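Long-range contact in putative endo-1,4-beta-xylanase (Bacteroides thetaiotaomicron VPI-5482, PDB 5MSX), which probably hydrolyses glycosidic bonds as a family 43 glycoside hydrolase, acting as an arabinofuranosidase on plant pectin, and binds calcium: residues G44-T52 / V66-W76. Residues are numbered along the deposited sequence; the frame is centred on the assembly and turned at random.
Sequences GVFYCYATT and VVWKSKDFVHW
Ser-70 OG is held by three groups, donating to His-75 O (2.7 Å) and accepting from the amides of Asp-72 and Phe-73, while the backbone of the same residue pairs with Phe-46 through N to O bonds in both directions, Phe-46 N to Ser-70 O being 2.8 Å. With chi1 at -178° the hydroxyl swings opposite the backbone N, where the turn's amides and His-75 O meet it; the resulting ST turn and ST motif bend the chain as it leaves the strand. A second reciprocal pair, Cys-48 with Trp-68, continues the antiparallel ladder. Beyond it the strands part, and a water accepts from Val-66 N and donates to Ala-50 O.

On the face bearing Phe-46 and Cys-48, the turn folds Phe-73 back so that its edge meets the Phe-46 ring in a T-shaped stack, centroids 5.1 Å apart and planes at 78°. Trp-76 reaches Phe-46 CB with CH2 (3.8 Å) and Cys-48 CB with CZ3 (3.9 Å). An alanine in place of Phe-46 would probably leave the Phe-73 edge without the ring it abuts and open a gap beside the turn.

On the other face, CG2 of Val-67, anti to the backbone N, sits 3.6 Å from the centroid of the Tyr-49 ring, a CH-pi contact, and also meets the edge of Tyr-47 at CD2 (3.8 Å). The Lys-69 chain runs alongside Tyr-47, CG to CD2 3.7 Å; Lys-69 NZ forms a salt bridge and Tyr-47 OH a hydrogen bond with Glu-123 OE1.

Strand 45-52 is thus paired with 67-70 on one flank and with 34-35 and 37-42 on the other, in a sheet of the family 43 catalytic domain. Thr-51 OG1 is hydrogen-bonded to OD2 of Asp-36, the predicted proton acceptor, so this mostly apolar, backbone-bonded framework adjoins the probable active site.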
loop_
_atom_site.group_PDB
_atom_site.type_symbol
_atom_site.label_atom_id
_atom_site.label_comp_id
_atom_site.label_asym_id
_atom_site.label_seq_id
_atom_site.Cartn_x
_atom_site.Cartn_y
_atom_site.Cartn_z
ATOM N N GLY C 44 -7.234 -18.953 -9.581
ATOM C CA GLY C 44 -7.583 -20.210 -10.214
ATOM C C GLY C 44 -6.479 -21.011 -10.912
ATOM O O GLY C 44 -6.784 -22.006 -11.538
ATOM N N VAL C 45 -5.215 -20.623 -10.778
ATOM C CA VAL C 45 -4.084 -21.354 -11.387
ATOM C C VAL C 45 -3.015 -21.642 -10.308
ATOM O O VAL C 45 -2.747 -20.783 -9.478
ATOM C CB VAL C 45 -3.460 -20.497 -12.515
ATOM C CG1 VAL C 45 -2.280 -21.203 -13.153
ATOM C CG2 VAL C 45 -4.516 -20.141 -13.574
ATOM N N PHE C 46 -2.371 -22.814 -10.344
ATOM C CA PHE C 46 -1.261 -23.097 -9.405
ATOM C C PHE C 46 0.056 -22.575 -9.946
ATOM O O PHE C 46 0.296 -22.636 -11.138
ATOM C CB PHE C 46 -1.150 -24.576 -9.075
ATOM C CG PHE C 46 -2.443 -25.179 -8.546
ATOM C CD1 PHE C 46 -2.776 -25.075 -7.204
ATOM C CD2 PHE C 46 -3.317 -25.851 -9.397
ATOM C CE1 PHE C 46 -3.966 -25.611 -6.714
ATOM C CE2 PHE C 46 -4.496 -26.413 -8.920
ATOM C CZ PHE C 46 -4.830 -26.300 -7.570
ATOM N N TYR C 47 0.862 -22.000 -9.057
ATOM C CA TYR C 47 2.172 -21.481 -9.364
ATOM C C TYR C 47 3.188 -22.170 -8.450
ATOM O O TYR C 47 2.884 -22.414 -7.264
ATOM C CB TYR C 47 2.218 -19.990 -9.084
ATOM C CG TYR C 47 1.409 -19.160 -10.039
ATOM C CD1 TYR C 47 0.019 -19.112 -9.954
ATOM C CD2 TYR C 47 2.038 -18.428 -11.056
ATOM C CE1 TYR C 47 -0.721 -18.350 -10.838
ATOM C CE2 TYR C 47 1.305 -17.648 -11.930
ATOM C CZ TYR C 47 -0.067 -17.634 -11.825
ATOM O OH TYR C 47 -0.755 -16.875 -12.713
ATOM N N CYS C 48 4.374 -22.479 -9.006
ATOM C CA CYS C 48 5.502 -23.007 -8.269
ATOM C C CYS C 48 6.751 -22.178 -8.551
ATOM O O CYS C 48 7.316 -22.219 -9.651
ATOM C CB CYS C 48 5.730 -24.486 -8.600
ATOM S SG CYS C 48 7.149 -25.248 -7.718
ATOM N N TYR C 49 7.151 -21.398 -7.545
ATOM C CA TYR C 49 8.389 -20.674 -7.528
ATOM C C TYR C 49 9.403 -21.489 -6.707
ATOM O O TYR C 49 9.156 -21.807 -5.542
ATOM C CB TYR C 49 8.178 -19.341 -6.820
ATOM C CG TYR C 49 7.152 -18.407 -7.455
ATOM C CD1 TYR C 49 7.517 -17.542 -8.505
ATOM C CD2 TYR C 49 5.849 -18.334 -6.983
ATOM C CE1 TYR C 49 6.599 -16.658 -9.066
ATOM C CE2 TYR C 49 4.928 -17.457 -7.549
ATOM C CZ TYR C 49 5.309 -16.610 -8.570
ATOM O OH TYR C 49 4.393 -15.740 -9.127
ATOM N N ALA C 50 10.559 -21.766 -7.269
ATOM C CA ALA C 50 11.516 -22.659 -6.623
ATOM C C ALA C 50 12.942 -22.301 -7.003
ATOM O O ALA C 50 13.159 -21.491 -7.916
ATOM C CB ALA C 50 11.200 -24.109 -6.990
ATOM N N THR C 51 13.895 -22.857 -6.255
ATOM C CA THR C 51 15.281 -22.917 -6.688
ATOM C C THR C 51 15.376 -23.939 -7.844
ATOM O O THR C 51 14.911 -25.085 -7.707
ATOM C CB THR C 51 16.187 -23.397 -5.549
ATOM O OG1 THR C 51 15.996 -22.593 -4.387
ATOM C CG2 THR C 51 17.682 -23.424 -5.973
ATOM N N THR C 52 15.994 -23.544 -8.955
ATOM C CA THR C 52 16.267 -24.480 -10.016
ATOM C C THR C 52 17.661 -25.123 -9.775
ATOM O O THR C 52 18.659 -24.434 -9.619
ATOM C CB THR C 52 16.130 -23.812 -11.396
ATOM O OG1 THR C 52 14.771 -23.342 -11.578
ATOM C CG2 THR C 52 16.505 -24.822 -12.504
ATOM N N VAL C 66 12.579 -19.175 -12.640
ATOM C CA VAL C 66 11.421 -19.515 -13.465
ATOM C C VAL C 66 10.245 -19.856 -12.545
ATOM O O VAL C 66 10.438 -20.264 -11.385
ATOM C CB VAL C 66 11.719 -20.636 -14.509
ATOM C CG1 VAL C 66 12.928 -20.254 -15.376
ATOM C CG2 VAL C 66 11.956 -21.987 -13.858
ATOM N N VAL C 67 9.031 -19.629 -13.052
ATOM C CA VAL C 67 7.821 -20.005 -12.342
ATOM C C VAL C 67 7.074 -21.016 -13.176
ATOM O O VAL C 67 6.751 -20.748 -14.316
ATOM C CB VAL C 67 6.911 -18.794 -11.994
ATOM C CG1 VAL C 67 6.371 -18.079 -13.240
ATOM C CG2 VAL C 67 5.759 -19.257 -11.117
ATOM N N TRP C 68 6.797 -22.179 -12.605
ATOM C CA TRP C 68 6.000 -23.191 -13.272
ATOM C C TRP C 68 4.541 -22.996 -12.903
ATOM O O TRP C 68 4.235 -22.634 -11.754
ATOM C CB TRP C 68 6.451 -24.575 -12.839
ATOM C CG TRP C 68 7.821 -24.968 -13.225
ATOM C CD1 TRP C 68 8.986 -24.588 -12.638
ATOM C CD2 TRP C 68 8.175 -25.862 -14.285
ATOM N NE1 TRP C 68 10.045 -25.169 -13.289
ATOM C CE2 TRP C 68 9.569 -25.970 -14.292
ATOM C CE3 TRP C 68 7.442 -26.560 -15.241
ATOM C CZ2 TRP C 68 10.251 -26.776 -15.201
ATOM C CZ3 TRP C 68 8.119 -27.361 -16.133
ATOM C CH2 TRP C 68 9.506 -27.457 -16.113
ATOM N N LYS C 69 3.652 -23.211 -13.870
ATOM C CA LYS C 69 2.231 -23.032 -13.700
ATOM C C LYS C 69 1.491 -24.253 -14.191
ATOM O O LYS C 69 1.958 -24.957 -15.098
ATOM C CB LYS C 69 1.718 -21.838 -14.518
ATOM C CG LYS C 69 2.260 -20.479 -14.117
ATOM C CD LYS C 69 2.008 -19.414 -15.198
ATOM C CE LYS C 69 0.540 -19.308 -15.597
ATOM N NZ LYS C 69 0.201 -17.988 -16.201
ATOM N N SER C 70 0.307 -24.440 -13.627
ATOM C CA SER C 70 -0.547 -25.550 -13.907
ATOM C C SER C 70 -2.000 -25.219 -13.588
ATOM O O SER C 70 -2.304 -24.642 -12.528
ATOM C CB SER C 70 -0.145 -26.732 -13.020
ATOM O OG SER C 70 -0.945 -27.852 -13.307
ATOM N N LYS C 71 -2.911 -25.656 -14.455
ATOM C CA LYS C 71 -4.335 -25.492 -14.204
ATOM C C LYS C 71 -4.884 -26.589 -13.313
ATOM O O LYS C 71 -5.895 -26.393 -12.631
ATOM C CB LYS C 71 -5.094 -25.450 -15.521
ATOM C CG LYS C 71 -4.674 -24.277 -16.389
ATOM C CD LYS C 71 -5.563 -24.123 -17.617
ATOM C CE LYS C 71 -5.198 -22.874 -18.412
ATOM N NZ LYS C 71 -4.037 -23.134 -19.307
ATOM N N ASP C 72 -4.228 -27.744 -13.314
ATOM C CA ASP C 72 -4.774 -28.937 -12.655
ATOM C C ASP C 72 -3.849 -29.578 -11.601
ATOM O O ASP C 72 -4.253 -30.541 -10.957
ATOM C CB ASP C 72 -5.160 -29.993 -13.709
ATOM C CG ASP C 72 -3.973 -30.442 -14.584
ATOM O OD1 ASP C 72 -2.829 -29.961 -14.432
ATOM O OD2 ASP C 72 -4.175 -31.305 -15.452
ATOM N N PHE C 73 -2.632 -29.054 -11.435
ATOM C CA PHE C 73 -1.601 -29.640 -10.529
ATOM C C PHE C 73 -0.868 -30.894 -11.064
ATOM O O PHE C 73 -0.054 -31.506 -10.345
ATOM C CB PHE C 73 -2.187 -29.940 -9.132
ATOM C CG PHE C 73 -1.219 -29.673 -8.012
ATOM C CD1 PHE C 73 -0.926 -28.365 -7.640
ATOM C CD2 PHE C 73 -0.596 -30.725 -7.337
ATOM C CE1 PHE C 73 -0.025 -28.097 -6.605
ATOM C CE2 PHE C 73 0.315 -30.460 -6.311
ATOM C CZ PHE C 73 0.611 -29.145 -5.954
ATOM N N VAL C 74 -1.115 -31.243 -12.323
ATOM C CA VAL C 74 -0.505 -32.427 -12.956
ATOM C C VAL C 74 0.391 -31.975 -14.114
ATOM O O VAL C 74 1.570 -32.314 -14.165
ATOM C CB VAL C 74 -1.601 -33.386 -13.430
ATOM C CG1 VAL C 74 -1.022 -34.595 -14.141
ATOM C CG2 VAL C 74 -2.432 -33.830 -12.230
ATOM N N HIS C 75 -0.181 -31.196 -15.034
ATOM C CA HIS C 75 0.555 -30.635 -16.163
ATOM C C HIS C 75 1.082 -29.266 -15.852
ATOM O O HIS C 75 0.299 -28.349 -15.640
ATOM C CB HIS C 75 -0.370 -30.579 -17.383
ATOM C CG HIS C 75 -0.908 -31.921 -17.753
ATOM N ND1 HIS C 75 -2.150 -32.363 -17.348
ATOM C CD2 HIS C 75 -0.343 -32.949 -18.429
ATOM C CE1 HIS C 75 -2.342 -33.592 -17.791
ATOM N NE2 HIS C 75 -1.263 -33.969 -18.453
ATOM N N TRP C 76 2.407 -29.130 -15.847
ATOM C CA TRP C 76 3.099 -27.903 -15.464
ATOM C C TRP C 76 3.872 -27.353 -16.638
ATOM O O TRP C 76 4.298 -28.123 -17.480
ATOM C CB TRP C 76 4.078 -28.204 -14.323
ATOM C CG TRP C 76 3.392 -28.602 -13.038
ATOM C CD1 TRP C 76 2.995 -29.857 -12.666
ATOM C CD2 TRP C 76 3.009 -27.722 -11.971
ATOM N NE1 TRP C 76 2.385 -29.808 -11.435
ATOM C CE2 TRP C 76 2.381 -28.511 -10.987
ATOM C CE3 TRP C 76 3.123 -26.338 -11.763
ATOM C CZ2 TRP C 76 1.865 -27.958 -9.789
ATOM C CZ3 TRP C 76 2.624 -25.783 -10.571
ATOM C CH2 TRP C 76 2.009 -26.599 -9.599
HETATM O O HOH W 1 10.445 -22.678 -10.013
HETATM O O HOH W 2 11.324 -19.465 -9.235
HETATM O O HOH W 3 13.787 -21.032 -10.553
HETATM O O HOH W 4 12.932 -25.120 -13.186
#